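Local coordinates for protein thioredoxin peroxidase 2 (Plasmodium falciparum, PDB 2C0D) that probably reduces hydrogen peroxide and organic hydroperoxides to water and alcohols, working as a thioredoxin-dependent peroxidase of the mitochondrion, at residues I46-S51 against E121-S126; E87-E92 against R177-I182; A106-P111 against G115-V120; K134-L139 against F150-N155. All coordinates share one frame; numbering follows the deposited sequence. Where two conformers were deposited one is given.

Contact 1. Residues I46-S51 against E121-S126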
loop_
_atom_site.group_PDB
_atom_site.type_symbol
_atom_site.label_atom_id
_atom_site.label_comp_id
_atom_site.label_asym_id
_atom_site.label_seq_id
_atom_site.Cartn_x
_atom_site.Cartn_y
_atom_site.Cartn_z
ATOM N N ILE B 46 -20.819 16.350 12.319
ATOM C CA ILE B 46 -19.875 17.442 12.156
ATOM C C ILE B 46 -19.477 17.627 10.696
ATOM O O ILE B 46 -19.647 16.737 9.849
ATOM C CB ILE B 46 -18.593 17.221 13.016
ATOM C CG1 ILE B 46 -17.927 15.840 12.709
ATOM C CG2 ILE B 46 -18.938 17.337 14.531
ATOM C CD1 ILE B 46 -16.427 15.699 13.127
ATOM N N ASN B 47 -18.960 18.808 10.386
ATOM C CA ASN B 47 -18.357 18.986 9.079
ATOM C C ASN B 47 -16.885 18.633 9.166
ATOM O O ASN B 47 -16.147 19.252 9.947
ATOM C CB ASN B 47 -18.537 20.427 8.593
ATOM C CG ASN B 47 -19.992 20.762 8.282
ATOM O OD1 ASN B 47 -20.737 19.937 7.745
ATOM N ND2 ASN B 47 -20.409 21.978 8.643
ATOM N N VAL B 48 -16.451 17.663 8.363
ATOM C CA VAL B 48 -15.071 17.196 8.397
ATOM C C VAL B 48 -14.361 17.783 7.204
ATOM O O VAL B 48 -14.746 17.551 6.069
ATOM C CB VAL B 48 -14.982 15.642 8.297
ATOM C CG1 VAL B 48 -13.519 15.184 8.325
ATOM C CG2 VAL B 48 -15.791 15.012 9.448
ATOM N N ASP B 49 -13.311 18.536 7.493
ATOM C CA ASP B 49 -12.564 19.289 6.503
ATOM C C ASP B 49 -11.118 18.852 6.654
ATOM O O ASP B 49 -10.525 19.100 7.700
ATOM C CB ASP B 49 -12.693 20.779 6.868
ATOM C CG ASP B 49 -11.897 21.693 5.964
ATOM O OD1 ASP B 49 -11.341 21.205 4.946
ATOM O OD2 ASP B 49 -11.826 22.919 6.289
ATOM N N LEU B 50 -10.550 18.224 5.626
ATOM C CA LEU B 50 -9.193 17.673 5.755
ATOM C C LEU B 50 -8.213 18.786 6.091
ATOM O O LEU B 50 -7.288 18.597 6.890
ATOM C CB LEU B 50 -8.745 16.934 4.495
ATOM C CG LEU B 50 -7.573 15.970 4.694
ATOM C CD1 LEU B 50 -7.974 14.913 5.762
ATOM C CD2 LEU B 50 -7.192 15.300 3.366
ATOM N N SER B 51 -8.437 19.963 5.510
ATOM C CA SER B 51 -7.476 21.046 5.671
ATOM C C SER B 51 -7.400 21.549 7.096
ATOM O O SER B 51 -6.401 22.163 7.471
ATOM C CB SER B 51 -7.717 22.204 4.695
ATOM O OG SER B 51 -8.929 22.851 4.982
ATOM N N GLU B 121 -14.480 5.204 18.833
ATOM C CA GLU B 121 -13.975 6.468 19.334
ATOM C C GLU B 121 -13.261 7.285 18.271
ATOM O O GLU B 121 -12.256 7.966 18.569
ATOM C CB GLU B 121 -12.976 6.218 20.497
ATOM N N PHE B 122 -13.754 7.242 17.034
ATOM C CA PHE B 122 -13.181 8.066 15.984
ATOM C C PHE B 122 -14.275 8.395 14.952
ATOM O O PHE B 122 -15.325 7.740 14.923
ATOM C CB PHE B 122 -11.967 7.385 15.310
ATOM C CG PHE B 122 -12.269 6.073 14.575
ATOM C CD1 PHE B 122 -12.512 6.085 13.201
ATOM C CD2 PHE B 122 -12.246 4.848 15.235
ATOM C CE1 PHE B 122 -12.753 4.920 12.475
ATOM C CE2 PHE B 122 -12.466 3.636 14.536
ATOM C CZ PHE B 122 -12.720 3.667 13.149
ATOM N N THR B 123 -14.005 9.371 14.104
ATOM C CA THR B 123 -15.007 9.887 13.170
ATOM C C THR B 123 -15.192 9.026 11.912
ATOM O O THR B 123 -14.208 8.589 11.294
ATOM C CB THR B 123 -14.600 11.311 12.762
ATOM O OG1 THR B 123 -14.611 12.132 13.954
ATOM C CG2 THR B 123 -15.578 11.917 11.691
ATOM N N LEU B 124 -16.455 8.786 11.544
ATOM C CA LEU B 124 -16.835 8.082 10.331
ATOM C C LEU B 124 -17.417 9.106 9.340
ATOM O O LEU B 124 -18.360 9.857 9.666
ATOM C CB LEU B 124 -17.874 6.987 10.634
ATOM C CG LEU B 124 -17.443 5.885 11.636
ATOM C CD1 LEU B 124 -18.632 4.935 11.819
ATOM C CD2 LEU B 124 -16.268 5.090 11.087
ATOM N N VAL B 125 -16.833 9.163 8.155
ATOM C CA VAL B 125 -17.162 10.208 7.195
ATOM C C VAL B 125 -18.037 9.631 6.109
ATOM O O VAL B 125 -17.763 8.554 5.556
ATOM C CB VAL B 125 -15.875 10.710 6.500
ATOM C CG1 VAL B 125 -16.198 11.822 5.465
ATOM C CG2 VAL B 125 -14.931 11.228 7.553
ATOM N N SER B 126 -19.064 10.406 5.753
ATOM C CA SER B 126 -19.976 10.000 4.681
ATOM C C SER B 126 -19.615 10.605 3.322
ATOM O O SER B 126 -19.864 11.812 3.065
ATOM C CB SER B 126 -21.404 10.361 5.078
ATOM O OG SER B 126 -21.893 9.370 5.952
#

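Contact 2. Residues E87-E92 against R177-I182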
loop_
_atom_site.group_PDB
_atom_site.type_symbol
_atom_site.label_atom_id
_atom_site.label_comp_id
_atom_site.label_asym_id
_atom_site.label_seq_id
_atom_site.Cartn_x
_atom_site.Cartn_y
_atom_site.Cartn_z
ATOM N N GLU B 87 -3.841 8.204 18.767
ATOM C CA GLU B 87 -3.781 9.441 19.527
ATOM C C GLU B 87 -2.369 9.774 20.033
ATOM O O GLU B 87 -1.921 10.936 19.927
ATOM C CB GLU B 87 -4.776 9.384 20.684
ATOM C CG GLU B 87 -6.228 9.404 20.188
ATOM C CD GLU B 87 -7.218 9.557 21.322
ATOM O OE1 GLU B 87 -6.853 10.180 22.346
ATOM O OE2 GLU B 87 -8.364 9.065 21.173
ATOM N N ASN B 88 -1.656 8.762 20.517
ATOM C CA ASN B 88 -0.289 8.953 21.041
ATOM C C ASN B 88 0.660 9.447 19.946
ATOM O O ASN B 88 1.615 10.153 20.224
ATOM C CB ASN B 88 0.271 7.649 21.604
ATOM C CG ASN B 88 -0.442 7.203 22.891
ATOM O OD1 ASN B 88 -1.087 8.008 23.568
ATOM N ND2 ASN B 88 -0.355 5.908 23.191
ATOM N N LYS B 89 0.363 9.065 18.711
ATOM C CA LYS B 89 1.170 9.478 17.567
ATOM C C LYS B 89 0.667 10.754 16.857
ATOM O O LYS B 89 1.208 11.134 15.806
ATOM C CB LYS B 89 1.277 8.307 16.577
ATOM C CG LYS B 89 1.928 7.075 17.205
ATOM C CD LYS B 89 1.909 5.882 16.245
ATOM C CE LYS B 89 2.065 4.548 16.983
ATOM N NZ LYS B 89 3.402 4.410 17.655
ATOM N N ASN B 90 -0.338 11.428 17.447
ATOM C CA ASN B 90 -0.901 12.638 16.890
ATOM C C ASN B 90 -1.503 12.370 15.491
ATOM O O ASN B 90 -1.300 13.155 14.573
ATOM C CB ASN B 90 0.156 13.743 16.791
ATOM C CG ASN B 90 -0.460 15.117 16.648
ATOM O OD1 ASN B 90 -1.630 15.324 17.015
ATOM N ND2 ASN B 90 0.309 16.063 16.100
ATOM N N VAL B 91 -2.226 11.259 15.364
ATOM C CA VAL B 91 -2.875 10.885 14.101
ATOM C C VAL B 91 -4.395 10.907 14.281
ATOM O O VAL B 91 -4.926 10.233 15.182
ATOM C CB VAL B 91 -2.464 9.450 13.633
ATOM C CG1 VAL B 91 -3.193 9.097 12.284
ATOM C CG2 VAL B 91 -0.958 9.356 13.482
ATOM N N GLU B 92 -5.079 11.666 13.424
ATOM C CA GLU B 92 -6.545 11.598 13.346
ATOM C C GLU B 92 -6.958 10.421 12.441
ATOM O O GLU B 92 -6.623 10.429 11.235
ATOM C CB GLU B 92 -7.084 12.917 12.768
ATOM C CG GLU B 92 -8.646 12.990 12.790
ATOM C CD GLU B 92 -9.262 13.441 14.119
ATOM O OE1 GLU B 92 -8.519 13.945 15.007
ATOM O OE2 GLU B 92 -10.526 13.319 14.270
ATOM N N ARG B 177 3.064 0.713 12.567
ATOM C CA ARG B 177 4.509 0.697 12.203
ATOM C C ARG B 177 4.849 1.596 11.012
ATOM O O ARG B 177 5.894 2.292 10.993
ATOM C CB ARG B 177 4.966 -0.730 11.921
ATOM C CG ARG B 177 5.020 -1.566 13.192
ATOM N N THR B 178 3.966 1.569 10.020
ATOM C CA THR B 178 4.054 2.479 8.869
ATOM C C THR B 178 4.039 3.947 9.315
ATOM O O THR B 178 4.866 4.777 8.875
ATOM C CB THR B 178 2.909 2.173 7.881
ATOM O OG1 THR B 178 3.089 0.846 7.357
ATOM C CG2 THR B 178 2.918 3.171 6.731
ATOM N N ILE B 179 3.081 4.290 10.176
ATOM C CA ILE B 179 3.029 5.629 10.739
ATOM C C ILE B 179 4.336 5.962 11.483
ATOM O O ILE B 179 4.914 7.029 11.251
ATOM C CB ILE B 179 1.806 5.794 11.666
ATOM C CG1 ILE B 179 0.530 5.775 10.794
ATOM C CG2 ILE B 179 1.920 7.104 12.460
ATOM C CD1 ILE B 179 -0.796 5.576 11.606
ATOM N N ASP B 180 4.811 5.033 12.324
ATOM C CA ASP B 180 6.072 5.222 13.035
ATOM C C ASP B 180 7.233 5.596 12.104
ATOM O O ASP B 180 8.024 6.519 12.399
ATOM C CB ASP B 180 6.440 3.963 13.812
ATOM C CG ASP B 180 5.741 3.889 15.166
ATOM O OD1 ASP B 180 5.160 4.916 15.587
ATOM O OD2 ASP B 180 5.768 2.789 15.776
ATOM N N SER B 181 7.339 4.880 10.991
ATOM C CA SER B 181 8.406 5.159 10.009
ATOM C C SER B 181 8.291 6.547 9.392
ATOM O O SER B 181 9.302 7.233 9.195
ATOM C CB SER B 181 8.416 4.108 8.907
ATOM O OG SER B 181 8.720 2.829 9.443
ATOM N N ILE B 182 7.054 6.976 9.100
ATOM C CA ILE B 182 6.824 8.310 8.539
ATOM C C ILE B 182 7.195 9.404 9.547
ATOM O O ILE B 182 7.872 10.381 9.196
ATOM C CB ILE B 182 5.364 8.468 8.059
ATOM C CG1 ILE B 182 5.123 7.517 6.863
ATOM C CG2 ILE B 182 5.042 9.993 7.732
ATOM C CD1 ILE B 182 3.612 7.247 6.553
#

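Contact 3. Residues A106-P111 against G115-V120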
loop_
_atom_site.group_PDB
_atom_site.type_symbol
_atom_site.label_atom_id
_atom_site.label_comp_id
_atom_site.label_asym_id
_atom_site.label_seq_id
_atom_site.Cartn_x
_atom_site.Cartn_y
_atom_site.Cartn_z
ATOM N N ALA B 106 -26.339 3.527 12.450
ATOM C CA ALA B 106 -26.929 2.179 12.567
ATOM C C ALA B 106 -25.849 1.104 12.789
ATOM O O ALA B 106 -26.028 0.181 13.595
ATOM C CB ALA B 106 -27.731 1.866 11.327
ATOM N N TRP B 107 -24.706 1.253 12.114
ATOM C CA TRP B 107 -23.605 0.276 12.255
ATOM C C TRP B 107 -22.995 0.358 13.667
ATOM O O TRP B 107 -22.652 -0.685 14.288
ATOM C CB TRP B 107 -22.541 0.557 11.196
ATOM C CG TRP B 107 -21.694 -0.648 10.844
ATOM C CD1 TRP B 107 -22.014 -1.980 10.961
ATOM C CD2 TRP B 107 -20.420 -0.588 10.214
ATOM N NE1 TRP B 107 -20.978 -2.757 10.446
ATOM C CE2 TRP B 107 -19.995 -1.920 9.989
ATOM C CE3 TRP B 107 -19.586 0.465 9.838
ATOM C CZ2 TRP B 107 -18.752 -2.225 9.401
ATOM C CZ3 TRP B 107 -18.307 0.149 9.252
ATOM C CH2 TRP B 107 -17.942 -1.184 9.045
ATOM N N LYS B 108 -22.875 1.576 14.196
ATOM C CA LYS B 108 -22.345 1.795 15.550
ATOM C C LYS B 108 -23.296 1.251 16.609
ATOM O O LYS B 108 -22.863 0.679 17.619
ATOM C CB LYS B 108 -22.090 3.262 15.821
ATOM C CG LYS B 108 -20.904 3.801 14.996
ATOM C CD LYS B 108 -20.636 5.292 15.240
ATOM C CE LYS B 108 -19.941 5.505 16.560
ATOM N NZ LYS B 108 -19.769 6.992 16.847
ATOM N N ASN B 109 -24.577 1.429 16.370
ATOM C CA ASN B 109 -25.595 0.967 17.325
ATOM C C ASN B 109 -25.849 -0.550 17.327
ATOM O O ASN B 109 -26.363 -1.097 18.326
ATOM C CB ASN B 109 -26.881 1.767 17.113
ATOM C CG ASN B 109 -27.905 1.524 18.221
ATOM O OD1 ASN B 109 -27.614 1.710 19.411
ATOM N ND2 ASN B 109 -29.053 1.021 17.840
ATOM N N MET B 110 -25.460 -1.233 16.259
ATOM C CA MET B 110 -25.737 -2.657 16.059
ATOM C C MET B 110 -24.860 -3.486 16.994
ATOM O O MET B 110 -23.681 -3.199 17.121
ATOM C CB MET B 110 -25.399 -3.001 14.597
ATOM C CG MET B 110 -25.803 -4.364 14.103
ATOM S SD MET B 110 -25.289 -4.481 12.364
ATOM C CE MET B 110 -26.289 -3.205 11.618
ATOM N N PRO B 111 -25.429 -4.532 17.633
ATOM C CA PRO B 111 -24.604 -5.408 18.491
ATOM C C PRO B 111 -23.470 -6.015 17.674
ATOM O O PRO B 111 -23.683 -6.399 16.537
ATOM C CB PRO B 111 -25.575 -6.535 18.902
ATOM C CG PRO B 111 -26.931 -5.913 18.795
ATOM C CD PRO B 111 -26.840 -4.957 17.603
ATOM N N GLY B 115 -22.965 -8.170 13.785
ATOM C CA GLY B 115 -22.193 -7.564 12.708
ATOM C C GLY B 115 -21.935 -6.087 12.882
ATOM O O GLY B 115 -21.456 -5.440 11.935
ATOM N N GLY B 116 -22.225 -5.552 14.077
ATOM C CA GLY B 116 -22.049 -4.135 14.381
ATOM C C GLY B 116 -20.599 -3.811 14.711
ATOM O O GLY B 116 -19.776 -4.735 14.830
ATOM N N ILE B 117 -20.291 -2.524 14.831
ATOM C CA ILE B 117 -18.938 -2.093 15.215
ATOM C C ILE B 117 -18.855 -1.477 16.604
ATOM O O ILE B 117 -17.754 -1.213 17.100
ATOM C CB ILE B 117 -18.296 -1.127 14.163
ATOM C CG1 ILE B 117 -19.213 0.104 13.920
ATOM C CG2 ILE B 117 -17.984 -1.888 12.888
ATOM C CD1 ILE B 117 -18.512 1.288 13.102
ATOM N N GLY B 118 -20.015 -1.225 17.244
ATOM C CA GLY B 118 -20.035 -0.510 18.522
ATOM C C GLY B 118 -19.744 0.989 18.397
ATOM O O GLY B 118 -19.468 1.485 17.298
ATOM N N ASN B 119 -19.778 1.707 19.530
ATOM C CA ASN B 119 -19.591 3.149 19.503
ATOM C C ASN B 119 -18.106 3.508 19.484
ATOM O O ASN B 119 -17.504 3.898 20.496
ATOM C CB ASN B 119 -20.389 3.866 20.624
ATOM C CG ASN B 119 -21.914 3.836 20.342
ATOM O OD1 ASN B 119 -22.698 3.204 21.057
ATOM N ND2 ASN B 119 -22.310 4.476 19.288
ATOM N N VAL B 120 -17.529 3.351 18.293
ATOM C CA VAL B 120 -16.108 3.574 18.102
ATOM C C VAL B 120 -15.728 5.020 18.396
ATOM O O VAL B 120 -16.557 5.934 18.270
ATOM C CB VAL B 120 -15.657 3.153 16.683
ATOM C CG1 VAL B 120 -15.859 1.626 16.487
ATOM C CG2 VAL B 120 -16.386 3.999 15.610
HETATM O O HOH W 1 -21.206 -5.695 9.478
HETATM O O HOH W 2 -19.006 6.603 19.355
#

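Contact 4. Residues K134-L139 against F150-N155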
loop_
_atom_site.group_PDB
_atom_site.type_symbol
_atom_site.label_atom_id
_atom_site.label_comp_id
_atom_site.label_asym_id
_atom_site.label_seq_id
_atom_site.Cartn_x
_atom_site.Cartn_y
_atom_site.Cartn_z
ATOM N N LYS B 134 -13.416 8.856 -5.274
ATOM C CA LYS B 134 -12.913 9.029 -6.652
ATOM C C LYS B 134 -11.522 9.672 -6.666
ATOM O O LYS B 134 -10.620 9.225 -7.412
ATOM C CB LYS B 134 -13.884 9.875 -7.494
ATOM C CG LYS B 134 -13.495 9.923 -9.015
ATOM N N ASN B 135 -11.362 10.704 -5.851
ATOM C CA ASN B 135 -10.123 11.485 -5.852
ATOM C C ASN B 135 -8.970 10.798 -5.125
ATOM O O ASN B 135 -7.808 11.177 -5.328
ATOM C CB ASN B 135 -10.411 12.848 -5.285
ATOM C CG ASN B 135 -11.011 13.774 -6.349
ATOM O OD1 ASN B 135 -12.208 14.052 -6.367
ATOM N ND2 ASN B 135 -10.181 14.172 -7.299
ATOM N N TYR B 136 -9.288 9.799 -4.309
ATOM C CA TYR B 136 -8.245 8.869 -3.774
ATOM C C TYR B 136 -8.059 7.581 -4.612
ATOM O O TYR B 136 -7.305 6.685 -4.188
ATOM C CB TYR B 136 -8.454 8.608 -2.276
ATOM C CG TYR B 136 -8.122 9.833 -1.445
ATOM C CD1 TYR B 136 -6.828 9.993 -0.906
ATOM C CD2 TYR B 136 -9.088 10.813 -1.170
ATOM C CE1 TYR B 136 -6.486 11.149 -0.136
ATOM C CE2 TYR B 136 -8.749 11.998 -0.384
ATOM C CZ TYR B 136 -7.445 12.128 0.107
ATOM O OH TYR B 136 -7.080 13.226 0.862
ATOM N N ASN B 137 -8.701 7.530 -5.803
ATOM C CA ASN B 137 -8.555 6.429 -6.775
ATOM C C ASN B 137 -9.024 5.096 -6.181
ATOM O O ASN B 137 -8.481 4.025 -6.484
ATOM C CB ASN B 137 -7.084 6.326 -7.222
ATOM C CG ASN B 137 -6.633 7.538 -8.031
ATOM O OD1 ASN B 137 -7.429 8.216 -8.678
ATOM N ND2 ASN B 137 -5.321 7.809 -8.001
ATOM N N VAL B 138 -10.032 5.146 -5.299
ATOM C CA VAL B 138 -10.537 3.928 -4.658
ATOM C C VAL B 138 -12.060 3.741 -4.862
ATOM O O VAL B 138 -12.669 2.928 -4.184
ATOM C CB VAL B 138 -10.185 3.848 -3.140
ATOM C CG1 VAL B 138 -8.672 3.700 -2.953
ATOM C CG2 VAL B 138 -10.726 5.057 -2.344
ATOM N N LEU B 139 -12.642 4.444 -5.818
ATOM C CA LEU B 139 -14.085 4.263 -6.089
ATOM C C LEU B 139 -14.225 3.118 -7.090
ATOM O O LEU B 139 -13.685 3.189 -8.218
ATOM C CB LEU B 139 -14.697 5.544 -6.672
ATOM C CG LEU B 139 -16.209 5.450 -6.938
ATOM C CD1 LEU B 139 -16.973 5.133 -5.607
ATOM C CD2 LEU B 139 -16.722 6.721 -7.562
ATOM N N PHE B 150 -4.720 5.590 3.499
ATOM C CA PHE B 150 -3.727 6.639 3.169
ATOM C C PHE B 150 -3.242 7.318 4.425
ATOM O O PHE B 150 -4.036 7.559 5.350
ATOM C CB PHE B 150 -4.407 7.702 2.272
ATOM C CG PHE B 150 -4.875 7.131 0.949
ATOM C CD1 PHE B 150 -4.053 7.211 -0.183
ATOM C CD2 PHE B 150 -6.102 6.467 0.845
ATOM C CE1 PHE B 150 -4.475 6.678 -1.405
ATOM C CE2 PHE B 150 -6.516 5.899 -0.366
ATOM C CZ PHE B 150 -5.695 5.992 -1.487
ATOM N N ILE B 151 -1.974 7.709 4.453
ATOM C CA ILE B 151 -1.477 8.503 5.572
ATOM C C ILE B 151 -1.132 9.872 5.002
ATOM O O ILE B 151 -0.375 9.982 3.991
ATOM C CB ILE B 151 -0.215 7.860 6.219
ATOM C CG1 ILE B 151 -0.508 6.449 6.737
ATOM C CG2 ILE B 151 0.380 8.807 7.335
ATOM C CD1 ILE B 151 -1.617 6.412 7.750
ATOM N N ILE B 152 -1.660 10.902 5.650
ATOM C CA ILE B 152 -1.504 12.294 5.251
ATOM C C ILE B 152 -0.635 13.003 6.305
ATOM O O ILE B 152 -0.913 12.895 7.498
ATOM C CB ILE B 152 -2.910 12.979 5.211
ATOM C CG1 ILE B 152 -3.918 12.128 4.409
ATOM C CG2 ILE B 152 -2.828 14.445 4.734
ATOM C CD1 ILE B 152 -3.555 11.906 2.951
ATOM N N ASP B 153 0.404 13.721 5.897
ATOM C CA ASP B 153 1.236 14.366 6.931
ATOM C C ASP B 153 0.710 15.749 7.339
ATOM O O ASP B 153 -0.367 16.199 6.893
ATOM C CB ASP B 153 2.740 14.357 6.509
ATOM C CG ASP B 153 3.035 15.336 5.370
ATOM O OD1 ASP B 153 2.184 16.221 5.091
ATOM O OD2 ASP B 153 4.137 15.247 4.755
ATOM N N LYS B 154 1.462 16.428 8.203
ATOM C CA LYS B 154 1.019 17.720 8.721
ATOM C C LYS B 154 1.077 18.869 7.694
ATOM O O LYS B 154 0.562 19.955 7.972
ATOM C CB LYS B 154 1.795 18.082 9.992
ATOM C CG LYS B 154 1.551 17.130 11.151
ATOM C CD LYS B 154 2.260 17.564 12.456
ATOM C CE LYS B 154 3.741 17.157 12.452
ATOM N NZ LYS B 154 4.427 17.642 13.694
ATOM N N ASN B 155 1.713 18.629 6.540
ATOM C CA ASN B 155 1.728 19.556 5.424
ATOM C C ASN B 155 0.641 19.247 4.392
ATOM O O ASN B 155 0.524 19.931 3.377
ATOM C CB ASN B 155 3.115 19.559 4.762
ATOM C CG ASN B 155 4.181 20.181 5.667
ATOM O OD1 ASN B 155 3.901 21.131 6.400
ATOM N ND2 ASN B 155 5.387 19.612 5.651
#

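Contact 1. Residues I46-S51 against E121-S126
Thr123 meets two side chains of the strand that passes over it, Val48 and Ile46. Its methyl carries most of the contact: Thr123 CG2 lies 3.8 Å from Val48 CG2, and the two branched side chains lie alongside, pointing opposite ways. Ile46 reaches the same threonine tip to tip, with its terminal Ile46 CD1 4.1 Å from Thr123 OG1 and equally close to the methyl. This reach depends on the isoleucine torsion, which sets CG1 between the backbone N and the carbonyl carbon (chi1 55°) and leads the chain toward the threonine although its CB does not point there. The other branch of Val48 completes the layer, Val48 CG1 standing 4.3 Å from Val125 CG2. The contact is mostly methyl against methyl, with the threonine hydroxyl at the isoleucine's end, and it is largely buried. Farther along, where the strand gives way to a turn, Asp49 OD1 accepts from Ser51 N at 3.2 Å, closing an Asx turn, and from Ser51 OG at 2.9 Å; both donors approach from one face of the carboxylate. On strand 91-97, Leu94 and Ile96 touch Thr123 and Val125 respectively, and Val125 also touches Ala36. Strand 35-39 pairs antiparallel with both 45-49 and 123-126, yet the segments 46-49 and 123-126 cross at 84°, with their axes 8.6 Å apart. The sheet thus curls so that 45-49, the second strand of the β-hairpin with 35-39, folds over strand 123-126, as the N-terminal hairpin does beside the thioredoxin-fold core of peroxiredoxins.

Contact 2. Residues E87-E92 against R177-I182
Helix 172-188, which packs beside helix 83-88 on the central sheet, presents Ile179 and Asp180 to Lys89 and Val91 in the turn that leads into strand 91-97. The polar half is a salt bridge: Lys89 NZ donates to Asp180 OD1 at 2.8 Å and is accepted on the syn lone pair of that oxygen, while Asp180 OD2 stays 3.4 Å from Lys89 NZ. The lysine runs nearly extended until its last torsion (chi4 -65°), whose bend swings the ammonium group onto the carboxylate; the two side chains lie roughly perpendicular. Beside this bridge, Ile179 CG2 serves both partners. It lies 4.0 Å from Lys89 CD and meets Val91 CG2 tip to tip at 3.8 Å. The turn itself is a Schellman motif, with Asn90 at positive phi, Val91 N bonded to Phe86 O, and Asn90 N bonded to Glu87 O at 3.0 Å; it ends the helical part of a β-α-β crossover from strand 58-63 to the parallel strand 91-97. Lys89 is partly exposed, whereas Val91 is buried, and Phe86 touches both Val91 and Ile179. The next two residues of the helix, Ser181 and Ile182, pack against Ile168 of the second subunit.

Contact 3. Residues A106-P111 against G115-V120
Trp107 and Ile117 are joined by both backbone and side chain. Of the backbone bonds, Ile117 N to Trp107 O is nearly straight (3.0 Å, 170°), with the donor above the carbonyl plane. Gly116 N bonds to Pro111 O at 3.0 Å, less straight. Between them Gly116 CA points a C-H at Met110 O, 3.3 Å away, an approach that the lack of a side chain at this residue makes possible. The indole N-H adds a weak bond, Trp107 NE1 to Gly115 O near the ring plane, and also reaches an ordered water.

Gly115 to Gly118 read Gly-Gly-Ile-Gly, which appears to correspond to the GGLG motif of eukaryotic 2-Cys peroxiredoxins sensitive to overoxidation. Here the motif folds back along the last turn of helix 101-109 before the chain enters strand 123-126, and the Trp107 side chain lies about 6 Å from that of Cys72, the predicted peroxidatic cysteine.

Apolar contact centres on the indole. Ile117 CG2 makes a CH-pi contact over the six-membered ring, 3.6 Å from its centroid, while Ile117 CD1 sits 3.5 Å from Trp107 CE3. With chi1 at 56° and an extended chi2 (168°), the longer branch of the isoleucine also comes to lie on the indole. Tyr64 also meets this tryptophan.

Lys108 extends across the segment, its CB and CE passing the amide of Asn119 and its CE brushing the Val120 side chain. A second water bridges its end, 2.7 Å from Lys108 NZ and 2.8 Å from Val120 O.

Contact 4. Residues K134-L139 against F150-N155
Just beyond Phe150 and Ile152, the two residues that pack against Tyr136, the chain turns at Asp153, whose OD1 is gripped by two backbone N-H groups: Asn155 N at 2.8 Å from Asp153 OD1, which makes an Asx turn, and Cys157 N. The first donor stands well above the carboxylate plane. Asp153 OD2 forms a salt bridge with Arg159, so both oxygens of this buried carboxylate have partners just after the strand.

The contact proper is aromatic. Tyr136 directs its ring edge at the face of Phe150 in an edge-to-face pair, with centroids 5.1 Å apart and planes at 60°. Phe150 CG lies opposite the carbonyl carbon (chi1 -63°), which carries the ring toward the tyrosine. Tyr136 CD1 is the atom over the middle of the phenylalanine ring, 3.9 Å from Phe150 CG, and Tyr136 CB lies 3.8 Å from Phe150 CE2. The tyrosine carbonyl fits tightly too, since Tyr136 O is 3.2 Å from Phe150 CZ. At the edge of the same ring, near its plane, Val138 CG1 is 4.0 Å from Phe150 CE2. Farther out, in the conformer modelled here, Ile152 CD1 approaches Tyr136 OH, and that hydroxyl bonds to Tyr32 O, a partner outside the two segments.

Tyr136 leaves helix 131-135 through a Schellman motif, with Asn137 at positive phi, before the chain enters strand 139-140. Phe150 and Ile152 share one side of strand 144-152, which runs antiparallel to strands 58-63 and 158-164; Leu61 of the former touches Tyr136 and Gln161 of the latter touches Phe150, while Ile151 faces the other side, toward helix 172-188.

Contact 1 touches each of the other three. Leu124 CD1 lies 3.9 Å from Ile117 CD1 of contact 3, which is nested in the loop that contact 1 closes, Leu50 CD2 is 3.3 Å from Tyr136 OH of contact 4, and Thr123 OG1 is 4.3 Å from Glu92 OE2 of contact 2, across the neighbouring strands 123-126 and 91-97. Contacts 2 and 4 meet directly, Ile182 CD1 against Ile151 CG2 at 3.7 Å, with Ile151 on the side of its strand that faces helix 172-188. Contact 3 alone borders Cys72, the predicted active-site cysteine; its centre is about 25 Å from that of contact 2 and 26 Å from that of contact 4.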